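Local coordinates for probable signal peptide protein (Ralstonia solanacearum, PDB 2QGU) that binds a phospholipid in a deep apolar pocket and, as a member of the MlaC family, probably ferries such lipids across the periplasm, at residues Asp41-Ile46 with Gln119-Lys124; Ile80-Phe85 with Gly189-Leu194; Ser103-Thr108 with Glu175-Gln180. The protein carries 13 engineered substitutions. All blocks are in the same frame, centred on the assembly; numbering follows the deposited sequence.

Interaction 1: Asp41-Ile46 with Gln119-Lys124. Engineered in segment 119-124: Ala122 (natural residue Ser). With PEF (di-palmitoyl-3-sn-phosphatidylethanolamine), chain B.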
loop_
_atom_site.group_PDB
_atom_site.type_symbol
_atom_site.label_atom_id
_atom_site.label_comp_id
_atom_site.label_asym_id
_atom_site.label_seq_id
_atom_site.Cartn_x
_atom_site.Cartn_y
_atom_site.Cartn_z
ATOM N N ASP A 41 14.488 0.789 -4.170
ATOM C CA ASP A 41 14.149 1.213 -5.522
ATOM C C ASP A 41 13.256 2.454 -5.489
ATOM O O ASP A 41 13.515 3.426 -6.197
ATOM C CB ASP A 41 13.476 0.053 -6.257
ATOM C CG ASP A 41 13.437 0.236 -7.754
ATOM O OD1 ASP A 41 14.152 1.111 -8.288
ATOM O OD2 ASP A 41 12.684 -0.515 -8.401
ATOM N N VAL A 42 12.227 2.424 -4.646
ATOM C CA VAL A 42 11.353 3.576 -4.447
ATOM C C VAL A 42 12.156 4.805 -4.016
ATOM O O VAL A 42 12.046 5.868 -4.638
ATOM C CB VAL A 42 10.228 3.261 -3.428
ATOM C CG1 VAL A 42 9.466 4.533 -3.014
ATOM C CG2 VAL A 42 9.274 2.228 -4.012
ATOM N N LEU A 43 12.977 4.653 -2.976
ATOM C CA LEU A 43 13.744 5.778 -2.431
ATOM C C LEU A 43 14.718 6.357 -3.462
ATOM O O LEU A 43 14.776 7.571 -3.644
ATOM C CB LEU A 43 14.473 5.383 -1.138
ATOM C CG LEU A 43 13.593 5.098 0.082
ATOM C CD1 LEU A 43 14.425 4.529 1.208
ATOM C CD2 LEU A 43 12.854 6.360 0.551
ATOM N N ALA A 44 15.457 5.484 -4.141
ATOM C CA ALA A 44 16.438 5.922 -5.145
ATOM C C ALA A 44 15.770 6.638 -6.312
ATOM O O ALA A 44 16.286 7.643 -6.809
ATOM C CB ALA A 44 17.251 4.745 -5.653
ATOM N N THR A 45 14.627 6.116 -6.752
ATOM C CA THR A 45 13.883 6.729 -7.851
ATOM C C THR A 45 13.418 8.145 -7.502
ATOM O O THR A 45 13.617 9.079 -8.289
ATOM C CB THR A 45 12.694 5.845 -8.283
ATOM O OG1 THR A 45 13.172 4.538 -8.625
ATOM C CG2 THR A 45 11.970 6.448 -9.490
ATOM N N ILE A 46 12.836 8.314 -6.315
ATOM C CA ILE A 46 12.416 9.642 -5.856
ATOM C C ILE A 46 13.605 10.608 -5.788
ATOM O O ILE A 46 13.528 11.740 -6.280
ATOM C CB ILE A 46 11.698 9.585 -4.476
ATOM C CG1 ILE A 46 10.421 8.742 -4.562
ATOM C CG2 ILE A 46 11.370 10.999 -3.991
ATOM C CD1 ILE A 46 9.844 8.353 -3.207
ATOM N N GLN A 119 16.156 10.130 3.430
ATOM C CA GLN A 119 15.715 8.980 4.221
ATOM C C GLN A 119 16.489 7.721 3.900
ATOM O O GLN A 119 16.735 7.411 2.736
ATOM C CB GLN A 119 14.227 8.701 4.016
ATOM C CG GLN A 119 13.309 9.636 4.772
ATOM C CD GLN A 119 13.017 10.914 4.018
ATOM O OE1 GLN A 119 13.620 11.195 2.975
ATOM N NE2 GLN A 119 12.090 11.699 4.543
ATOM N N THR A 120 16.870 7.011 4.958
ATOM C CA THR A 120 17.465 5.692 4.859
ATOM C C THR A 120 16.621 4.742 5.704
ATOM O O THR A 120 15.843 5.183 6.549
ATOM C CB THR A 120 18.919 5.682 5.373
ATOM O OG1 THR A 120 18.950 6.144 6.726
ATOM C CG2 THR A 120 19.825 6.563 4.496
ATOM N N VAL A 121 16.780 3.442 5.482
ATOM C CA VAL A 121 15.967 2.449 6.182
ATOM C C VAL A 121 16.823 1.318 6.746
ATOM O O VAL A 121 17.723 0.805 6.071
ATOM C CB VAL A 121 14.819 1.910 5.276
ATOM C CG1 VAL A 121 15.360 1.385 3.953
ATOM C CG2 VAL A 121 13.989 0.850 5.990
ATOM N N ALA A 122 16.540 0.960 7.997
ATOM C CA ALA A 122 17.200 -0.145 8.670
ATOM C C ALA A 122 16.151 -1.219 8.911
ATOM O O ALA A 122 15.007 -0.911 9.269
ATOM C CB ALA A 122 17.792 0.318 9.979
ATOM N N TYR A 123 16.539 -2.470 8.693
ATOM C CA TYR A 123 15.645 -3.601 8.912
ATOM C C TYR A 123 15.904 -4.265 10.250
ATOM O O TYR A 123 17.055 -4.450 10.665
ATOM C CB TYR A 123 15.698 -4.591 7.727
ATOM C CG TYR A 123 15.061 -3.945 6.527
ATOM C CD1 TYR A 123 13.702 -4.103 6.266
ATOM C CD2 TYR A 123 15.794 -3.083 5.713
ATOM C CE1 TYR A 123 13.094 -3.457 5.199
ATOM C CE2 TYR A 123 15.192 -2.422 4.649
ATOM C CZ TYR A 123 13.846 -2.613 4.399
ATOM O OH TYR A 123 13.260 -1.945 3.344
ATOM N N LYS A 124 14.814 -4.586 10.935
ATOM C CA LYS A 124 14.878 -5.348 12.170
ATOM C C LYS A 124 15.063 -6.830 11.809
ATOM O O LYS A 124 14.873 -7.218 10.649
ATOM C CB LYS A 124 13.609 -5.110 12.995
ATOM C CG LYS A 124 13.481 -3.667 13.496
ATOM C CD LYS A 124 12.155 -3.450 14.198
ATOM C CE LYS A 124 12.061 -2.016 14.695
ATOM N NZ LYS A 124 10.763 -1.781 15.386
HETATM C C2 PEF B . 6.219 10.910 6.662
HETATM C C1 PEF B . 6.186 12.070 7.656
HETATM N N PEF B . 4.323 17.682 8.197
HETATM C C3 PEF B . 7.644 10.680 6.204
HETATM C C4 PEF B . 4.246 15.241 8.025
HETATM C C5 PEF B . 3.624 16.478 8.666
HETATM C C10 PEF B . 4.445 9.404 6.869
HETATM C C11 PEF B . 3.903 8.023 7.212
HETATM C C12 PEF B . 4.659 6.954 6.423
HETATM C C13 PEF B . 4.257 7.039 4.954
HETATM C C14 PEF B . 4.748 5.836 4.171
HETATM C C15 PEF B . 4.259 5.930 2.728
HETATM C C16 PEF B . 4.456 4.600 2.005
HETATM C C17 PEF B . 3.711 4.584 0.674
HETATM C C18 PEF B . 2.272 4.098 0.860
HETATM C C19 PEF B . 1.875 3.143 -0.262
HETATM C C20 PEF B . 1.344 3.918 -1.472
HETATM C C21 PEF B . 1.015 2.970 -2.623
HETATM C C22 PEF B . -0.309 2.250 -2.372
HETATM C C23 PEF B . -0.768 1.491 -3.616
HETATM C C24 PEF B . -0.346 0.024 -3.556
HETATM C C25 PEF B . -0.293 -0.586 -4.954
HETATM C C30 PEF B . 8.967 9.185 5.015
HETATM C C31 PEF B . 9.329 8.152 4.136
HETATM C C32 PEF B . 8.336 7.666 3.296
HETATM C C33 PEF B . 8.942 6.757 2.208
HETATM C C34 PEF B . 8.725 5.261 2.491
HETATM C C35 PEF B . 8.632 4.427 1.198
HETATM C C36 PEF B . 8.064 3.172 1.441
HETATM C C37 PEF B . 7.796 2.453 0.272
HETATM C C38 PEF B . 7.232 1.209 0.575
HETATM C C39 PEF B . 6.773 0.439 -0.670
HETATM C C40 PEF B . 5.914 -0.789 -0.306
HETATM C C41 PEF B . 4.423 -0.425 -0.178
HETATM C C42 PEF B . 3.520 -1.652 -0.345
HETATM C C43 PEF B . 2.117 -1.397 0.223
HETATM C C44 PEF B . 1.177 -2.578 -0.046
HETATM C C45 PEF B . -0.221 -2.324 0.524
HETATM O O4 PEF B . 3.748 10.193 6.225
HETATM O O5 PEF B . 9.854 9.604 5.754
HETATM O O2 PEF B . 5.706 9.720 7.287
HETATM O O3 PEF B . 7.714 9.739 5.102
HETATM O O1P PEF B . 7.966 14.424 8.586
HETATM O O2P PEF B . 6.839 15.715 6.687
HETATM O O3P PEF B . 6.378 13.299 6.951
HETATM O O4P PEF B . 5.513 14.961 8.645
HETATM P P PEF B . 6.791 14.653 7.709
#

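Interaction 2: Ile80-Phe85 with Gly189-Leu194. Engineered in segment 189-194: Gly192 (natural residue Ser).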
loop_
_atom_site.group_PDB
_atom_site.type_symbol
_atom_site.label_atom_id
_atom_site.label_comp_id
_atom_site.label_asym_id
_atom_site.label_seq_id
_atom_site.Cartn_x
_atom_site.Cartn_y
_atom_site.Cartn_z
ATOM N N ILE A 80 -8.990 -8.245 1.542
ATOM C CA ILE A 80 -9.021 -8.163 2.997
ATOM C C ILE A 80 -9.897 -6.990 3.439
ATOM O O ILE A 80 -10.739 -7.141 4.329
ATOM C CB ILE A 80 -7.607 -8.033 3.594
ATOM C CG1 ILE A 80 -6.808 -9.317 3.334
ATOM C CG2 ILE A 80 -7.686 -7.749 5.105
ATOM C CD1 ILE A 80 -5.300 -9.150 3.519
ATOM N N ALA A 81 -9.720 -5.837 2.795
ATOM C CA ALA A 81 -10.489 -4.640 3.138
ATOM C C ALA A 81 -11.994 -4.813 2.921
ATOM O O ALA A 81 -12.798 -4.212 3.631
ATOM C CB ALA A 81 -9.964 -3.421 2.363
HETATM N N MSE A 82 -12.371 -5.629 1.941
HETATM C CA MSE A 82 -13.789 -5.838 1.651
HETATM C C MSE A 82 -14.421 -6.918 2.523
HETATM O O MSE A 82 -15.643 -6.966 2.659
HETATM C CB MSE A 82 -14.005 -6.147 0.171
HETATM C CG MSE A 82 -13.773 -4.958 -0.747
HETATM SE SE MSE A 82 -14.645 -5.211 -2.465
HETATM C CE MSE A 82 -16.508 -5.160 -1.887
ATOM N N GLY A 83 -13.591 -7.777 3.115
ATOM C CA GLY A 83 -14.082 -8.839 4.005
ATOM C C GLY A 83 -15.112 -9.737 3.346
ATOM O O GLY A 83 -14.951 -10.127 2.190
ATOM N N ARG A 84 -16.196 -10.023 4.063
ATOM C CA ARG A 84 -17.245 -10.901 3.539
ATOM C C ARG A 84 -17.989 -10.310 2.329
ATOM O O ARG A 84 -18.732 -11.018 1.645
ATOM C CB ARG A 84 -18.223 -11.307 4.655
ATOM C CG ARG A 84 -19.135 -10.192 5.165
ATOM C CD ARG A 84 -19.936 -10.664 6.375
ATOM N NE ARG A 84 -20.894 -9.662 6.844
ATOM C CZ ARG A 84 -20.616 -8.690 7.713
ATOM N NH1 ARG A 84 -19.393 -8.557 8.217
ATOM N NH2 ARG A 84 -21.569 -7.841 8.075
ATOM N N PHE A 85 -17.764 -9.026 2.055
ATOM C CA PHE A 85 -18.441 -8.334 0.951
ATOM C C PHE A 85 -17.727 -8.479 -0.391
ATOM O O PHE A 85 -18.288 -8.149 -1.437
ATOM C CB PHE A 85 -18.669 -6.852 1.301
ATOM C CG PHE A 85 -19.370 -6.646 2.617
ATOM C CD1 PHE A 85 -20.736 -6.881 2.734
ATOM C CD2 PHE A 85 -18.664 -6.241 3.744
ATOM C CE1 PHE A 85 -21.392 -6.708 3.952
ATOM C CE2 PHE A 85 -19.313 -6.061 4.973
ATOM C CZ PHE A 85 -20.685 -6.300 5.068
ATOM N N GLY A 189 -25.858 0.586 2.480
ATOM C CA GLY A 189 -26.699 -0.534 2.059
ATOM C C GLY A 189 -26.118 -1.478 1.019
ATOM O O GLY A 189 -26.859 -2.210 0.360
ATOM N N GLY A 190 -24.795 -1.474 0.870
ATOM C CA GLY A 190 -24.153 -2.452 0.004
ATOM C C GLY A 190 -22.883 -2.007 -0.688
ATOM O O GLY A 190 -22.358 -0.927 -0.421
ATOM N N VAL A 191 -22.417 -2.859 -1.604
ATOM C CA VAL A 191 -21.160 -2.662 -2.337
ATOM C C VAL A 191 -21.201 -1.436 -3.242
ATOM O O VAL A 191 -20.197 -0.739 -3.406
ATOM C CB VAL A 191 -20.802 -3.923 -3.162
ATOM C CG1 VAL A 191 -19.640 -3.645 -4.119
ATOM C CG2 VAL A 191 -20.472 -5.086 -2.227
ATOM N N GLY A 192 -22.363 -1.171 -3.834
ATOM C CA GLY A 192 -22.547 0.038 -4.619
ATOM C C GLY A 192 -22.256 1.289 -3.810
ATOM O O GLY A 192 -21.681 2.255 -4.325
ATOM N N GLY A 193 -22.638 1.260 -2.533
ATOM C CA GLY A 193 -22.351 2.351 -1.600
ATOM C C GLY A 193 -20.861 2.587 -1.426
ATOM O O GLY A 193 -20.412 3.733 -1.339
ATOM N N LEU A 194 -20.096 1.502 -1.386
ATOM C CA LEU A 194 -18.647 1.608 -1.266
ATOM C C LEU A 194 -18.007 2.235 -2.506
ATOM O O LEU A 194 -17.105 3.070 -2.389
ATOM C CB LEU A 194 -18.019 0.246 -0.954
ATOM C CG LEU A 194 -16.493 0.272 -0.810
ATOM C CD1 LEU A 194 -16.049 1.218 0.312
ATOM C CD2 LEU A 194 -15.941 -1.103 -0.572
#

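Interaction 3: Ser103-Thr108 with Glu175-Gln180. Engineered in segment 103-108: Ser103 (natural residue Thr), Ile106 (natural residue Val).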
loop_
_atom_site.group_PDB
_atom_site.type_symbol
_atom_site.label_atom_id
_atom_site.label_comp_id
_atom_site.label_asym_id
_atom_site.label_seq_id
_atom_site.Cartn_x
_atom_site.Cartn_y
_atom_site.Cartn_z
ATOM N N SER A 103 -5.940 4.281 -5.974
ATOM C CA SER A 103 -5.857 5.723 -6.184
ATOM C C SER A 103 -5.942 6.503 -4.871
ATOM O O SER A 103 -5.189 7.453 -4.666
ATOM C CB SER A 103 -6.951 6.174 -7.155
ATOM O OG SER A 103 -7.043 7.591 -7.203
ATOM N N LEU A 104 -6.852 6.081 -3.992
ATOM C CA LEU A 104 -7.047 6.704 -2.684
ATOM C C LEU A 104 -5.761 6.690 -1.856
ATOM O O LEU A 104 -5.371 7.707 -1.282
ATOM C CB LEU A 104 -8.194 5.999 -1.939
ATOM C CG LEU A 104 -8.505 6.291 -0.465
ATOM C CD1 LEU A 104 -8.994 7.707 -0.270
ATOM C CD2 LEU A 104 -9.543 5.311 0.058
ATOM N N LEU A 105 -5.099 5.538 -1.818
ATOM C CA LEU A 105 -3.838 5.391 -1.085
ATOM C C LEU A 105 -2.692 6.187 -1.704
ATOM O O LEU A 105 -1.942 6.842 -0.986
ATOM C CB LEU A 105 -3.451 3.919 -0.938
ATOM C CG LEU A 105 -4.388 3.061 -0.088
ATOM C CD1 LEU A 105 -3.833 1.646 -0.035
ATOM C CD2 LEU A 105 -4.549 3.632 1.325
ATOM N N ILE A 106 -2.561 6.141 -3.031
ATOM C CA ILE A 106 -1.486 6.877 -3.691
ATOM C C ILE A 106 -1.658 8.375 -3.422
ATOM O O ILE A 106 -0.704 9.053 -3.042
ATOM C CB ILE A 106 -1.404 6.584 -5.215
ATOM C CG1 ILE A 106 -1.103 5.103 -5.473
ATOM C CG2 ILE A 106 -0.341 7.468 -5.878
ATOM C CD1 ILE A 106 -1.144 4.712 -6.948
ATOM N N ARG A 107 -2.875 8.887 -3.593
ATOM C CA ARG A 107 -3.153 10.302 -3.343
ATOM C C ARG A 107 -2.927 10.703 -1.884
ATOM O O ARG A 107 -2.477 11.812 -1.606
ATOM C CB ARG A 107 -4.575 10.657 -3.786
ATOM C CG ARG A 107 -4.781 10.550 -5.283
ATOM C CD ARG A 107 -6.259 10.710 -5.669
ATOM N NE ARG A 107 -6.421 10.542 -7.112
ATOM C CZ ARG A 107 -6.258 11.513 -8.008
ATOM N NH1 ARG A 107 -5.935 12.739 -7.615
ATOM N NH2 ARG A 107 -6.411 11.255 -9.300
ATOM N N THR A 108 -3.228 9.790 -0.964
ATOM C CA THR A 108 -3.017 10.021 0.467
ATOM C C THR A 108 -1.527 10.168 0.802
ATOM O O THR A 108 -1.144 11.034 1.596
ATOM C CB THR A 108 -3.662 8.889 1.308
ATOM O OG1 THR A 108 -5.081 8.891 1.088
ATOM C CG2 THR A 108 -3.402 9.077 2.804
ATOM N N GLU A 175 -6.438 -3.420 7.768
ATOM C CA GLU A 175 -7.360 -3.437 8.907
ATOM C C GLU A 175 -8.118 -2.120 9.037
ATOM O O GLU A 175 -9.333 -2.120 9.229
ATOM C CB GLU A 175 -6.625 -3.773 10.212
ATOM C CG GLU A 175 -7.544 -4.066 11.404
ATOM C CD GLU A 175 -8.350 -5.366 11.272
ATOM O OE1 GLU A 175 -8.037 -6.211 10.403
ATOM O OE2 GLU A 175 -9.308 -5.546 12.056
ATOM N N THR A 176 -7.410 -1.003 8.928
ATOM C CA THR A 176 -8.052 0.302 8.973
ATOM C C THR A 176 -9.138 0.392 7.911
ATOM O O THR A 176 -10.270 0.799 8.199
ATOM C CB THR A 176 -7.038 1.426 8.757
ATOM O OG1 THR A 176 -6.036 1.361 9.779
ATOM C CG2 THR A 176 -7.714 2.791 8.797
ATOM N N TYR A 177 -8.796 -0.002 6.689
ATOM C CA TYR A 177 -9.752 0.093 5.592
ATOM C C TYR A 177 -10.829 -0.981 5.624
ATOM O O TYR A 177 -11.946 -0.737 5.180
ATOM C CB TYR A 177 -9.034 0.206 4.246
ATOM C CG TYR A 177 -8.374 1.559 4.119
ATOM C CD1 TYR A 177 -9.112 2.679 3.734
ATOM C CD2 TYR A 177 -7.026 1.736 4.429
ATOM C CE1 TYR A 177 -8.522 3.932 3.641
ATOM C CE2 TYR A 177 -6.424 2.982 4.343
ATOM C CZ TYR A 177 -7.176 4.078 3.941
ATOM O OH TYR A 177 -6.592 5.315 3.854
ATOM N N LYS A 178 -10.529 -2.146 6.192
ATOM C CA LYS A 178 -11.574 -3.141 6.450
ATOM C C LYS A 178 -12.677 -2.533 7.310
ATOM O O LYS A 178 -13.872 -2.660 6.994
ATOM C CB LYS A 178 -11.004 -4.391 7.130
ATOM C CG LYS A 178 -12.029 -5.499 7.346
ATOM C CD LYS A 178 -11.417 -6.652 8.127
ATOM C CE LYS A 178 -12.475 -7.638 8.587
ATOM N NZ LYS A 178 -13.362 -7.046 9.633
ATOM N N ASN A 179 -12.284 -1.856 8.385
ATOM C CA ASN A 179 -13.265 -1.263 9.290
ATOM C C ASN A 179 -13.992 -0.098 8.641
ATOM O O ASN A 179 -15.214 0.025 8.759
ATOM C CB ASN A 179 -12.606 -0.832 10.600
ATOM C CG ASN A 179 -12.093 -2.003 11.407
ATOM O OD1 ASN A 179 -11.065 -1.894 12.078
ATOM N ND2 ASN A 179 -12.795 -3.126 11.353
ATOM N N GLN A 180 -13.247 0.744 7.938
ATOM C CA GLN A 180 -13.834 1.892 7.254
ATOM C C GLN A 180 -14.829 1.436 6.190
ATOM O O GLN A 180 -15.943 1.966 6.109
ATOM C CB GLN A 180 -12.743 2.766 6.636
ATOM C CG GLN A 180 -13.251 4.016 5.944
ATOM C CD GLN A 180 -12.115 4.891 5.484
ATOM O OE1 GLN A 180 -11.422 5.504 6.299
ATOM N NE2 GLN A 180 -11.903 4.945 4.181
#

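Interaction 1: Asp41-Ile46 with Gln119-Lys124
Gln119 is gripped at both ends of its side-chain amide, and its backbone meets Leu43 on the facing helix. OE1 takes the backbone N-H of Arg117, while NE2 gives to Asn143 OD1 and, weakly, to O5, an ester carbonyl of the bound phosphatidylethanolamine. That weak bond from Gln119 NE2 to the lipid O5 spans 3.3 Å and is bent to 129° at the hydrogen. In Gln119, chi1 (-78°) sets CG beside the backbone N, 3.6 Å from the lipid O5, and the bend at chi2 (86°) brings NE2 to the same oxygen. Asn143 ND2 is also hydrogen-bonded to the lipid, so Asn143 both anchors Gln119 NE2 and binds the ligand.

Below this polar end the contact turns greasy. Leu43 points at the strand from helix 31-47: its CD1 lies 4.0 Å from Gln119 O, which is itself hydrogen-bonded to Lys47 NZ, and 4.3 Å from Val121 CG1. The other branch, CD2, approaches Gln119 CB and also comes within 4.3 Å of lipid carbon C33, in the same acyl chain that carries O5. One face of the helix thus lies along this acyl chain, Val42 CG1 standing 4.2 Å from C37. On the side away from the strand, Thr45 doubles its grip on Asp41 O, its OG1 bonding at 2.7 Å from one face of the carbonyl plane and its N from the other.

This is the helix-on-sheet packing of the NTF2-like fold, with strand 120-123 at one edge of the antiparallel sheet. The chemistry divides the wall: the Gln119 amide meets the ester carbonyl, its weak bond adding little directional hold on O5, while Leu43 and Val42 line the acyl chain.

Interaction 2: Ile80-Phe85 with Gly189-Leu194
Met82, modelled as selenomethionine, has CG set beside its backbone N (chi1 -70°) and bends at chi3 (67°), which swings the terminal CE toward Val191. Val191 answers with CG1 anti to its own N (chi1 170°), a setting that turns both methyls to that CE: CG2 lies 4.0 Å and CG1 4.1 Å from Met82 CE. The two side chains meet at about a right angle. Leu194, one turn further along the helix, adds its CD2 at 4.3 Å from the same Met82 CE.

The contact joins the end of one helix to the start of another. Helix 74-82 stops at Gly83, whose positive phi breaks the helical run, and the chain runs on through a turn to Phe85, whose N bonds to Met82 O. On the other side Gly189 closes helix 173-188 in a Schellman motif; Gly190 then leads into helix 191-206, its carbonyl taking weak bonds from the N-H groups of Gly193 and Leu194.

Phe85 meets Val191 through its backbone and CB: Val191 CG2 sits 3.8 Å from Phe85 O and 4.3 Å from Phe85 CB. The aromatic ring is occupied elsewhere, one face centred under Arg84 CG, its CZ lying 3.4 Å off the Arg84 guanidinium plane. Ile97 of helix 91-114 touches both Met82 and Val191, while Phe181 of helix 173-188 lies against Leu194 and Ile185 against Phe85.

Interaction 3: Ser103-Thr108 with Glu175-Gln180
The apolar part consists of two leucines and one aromatic ring. Leu105 makes the closer approach: its CD2 is 3.6 Å from Tyr177 CE2 and 3.7 Å from Tyr177 OH, so one methyl rests near the phenol end of the ring. Leu105 and Tyr177 run past each other in opposite directions. Leu104 reaches the other flank, its CD2 lying 4.0 Å from Tyr177 CE1, and comes at a slant. With CG anti to its N (chi1 171°), Leu104 extends straight from helix 91-114 toward helix 173-188. Phe101, one turn earlier than Leu105, also meets the tyrosine, their ring planes inclined by about 55°.

The side-chain hydrogen bonds of the 103-108 segment lie beside the contact, not across it. Thr108 OG1 bonds back to Leu104 O at 2.7 Å, tilted 33° from the carbonyl plane, while Thr108 N reaches the same oxygen from its opposite face. Ser103, an engineered residue, takes the N-H of Arg107 NE on its OG at 3.0 Å, in the guanidinium plane; that OG is also hydrogen-bonded to Asn202 of helix 191-206.

Leu105 belongs to the phospholipid pocket, its side chain lying about 4 Å from the lipid. No hydrogen bond crosses, so between these two segments the join is apolar packing, with Tyr177 placed as a second-shell group behind a leucine of the lipid wall.

In the fold
All three contacts lie in one MlaC domain. Interactions 2 and 3 are neighbours, their centres 13 Å apart, in the helical part: helices 74-82 and 91-114 follow each other in the chain, as do 173-188 and 191-206, and Ile80 and Ala81 pack on Lys178 between the two contacts. Interaction 1 lies on the opposite side of the chain's centre, 22 Å from interaction 3 and 34 Å from interaction 2, where helix 31-47 meets the edge strand of the sheet. Its segments alternate along the sequence with those of the other two. The phospholipid touches both interaction 1 and interaction 3, so its pocket is built between the sheet side and the helical side.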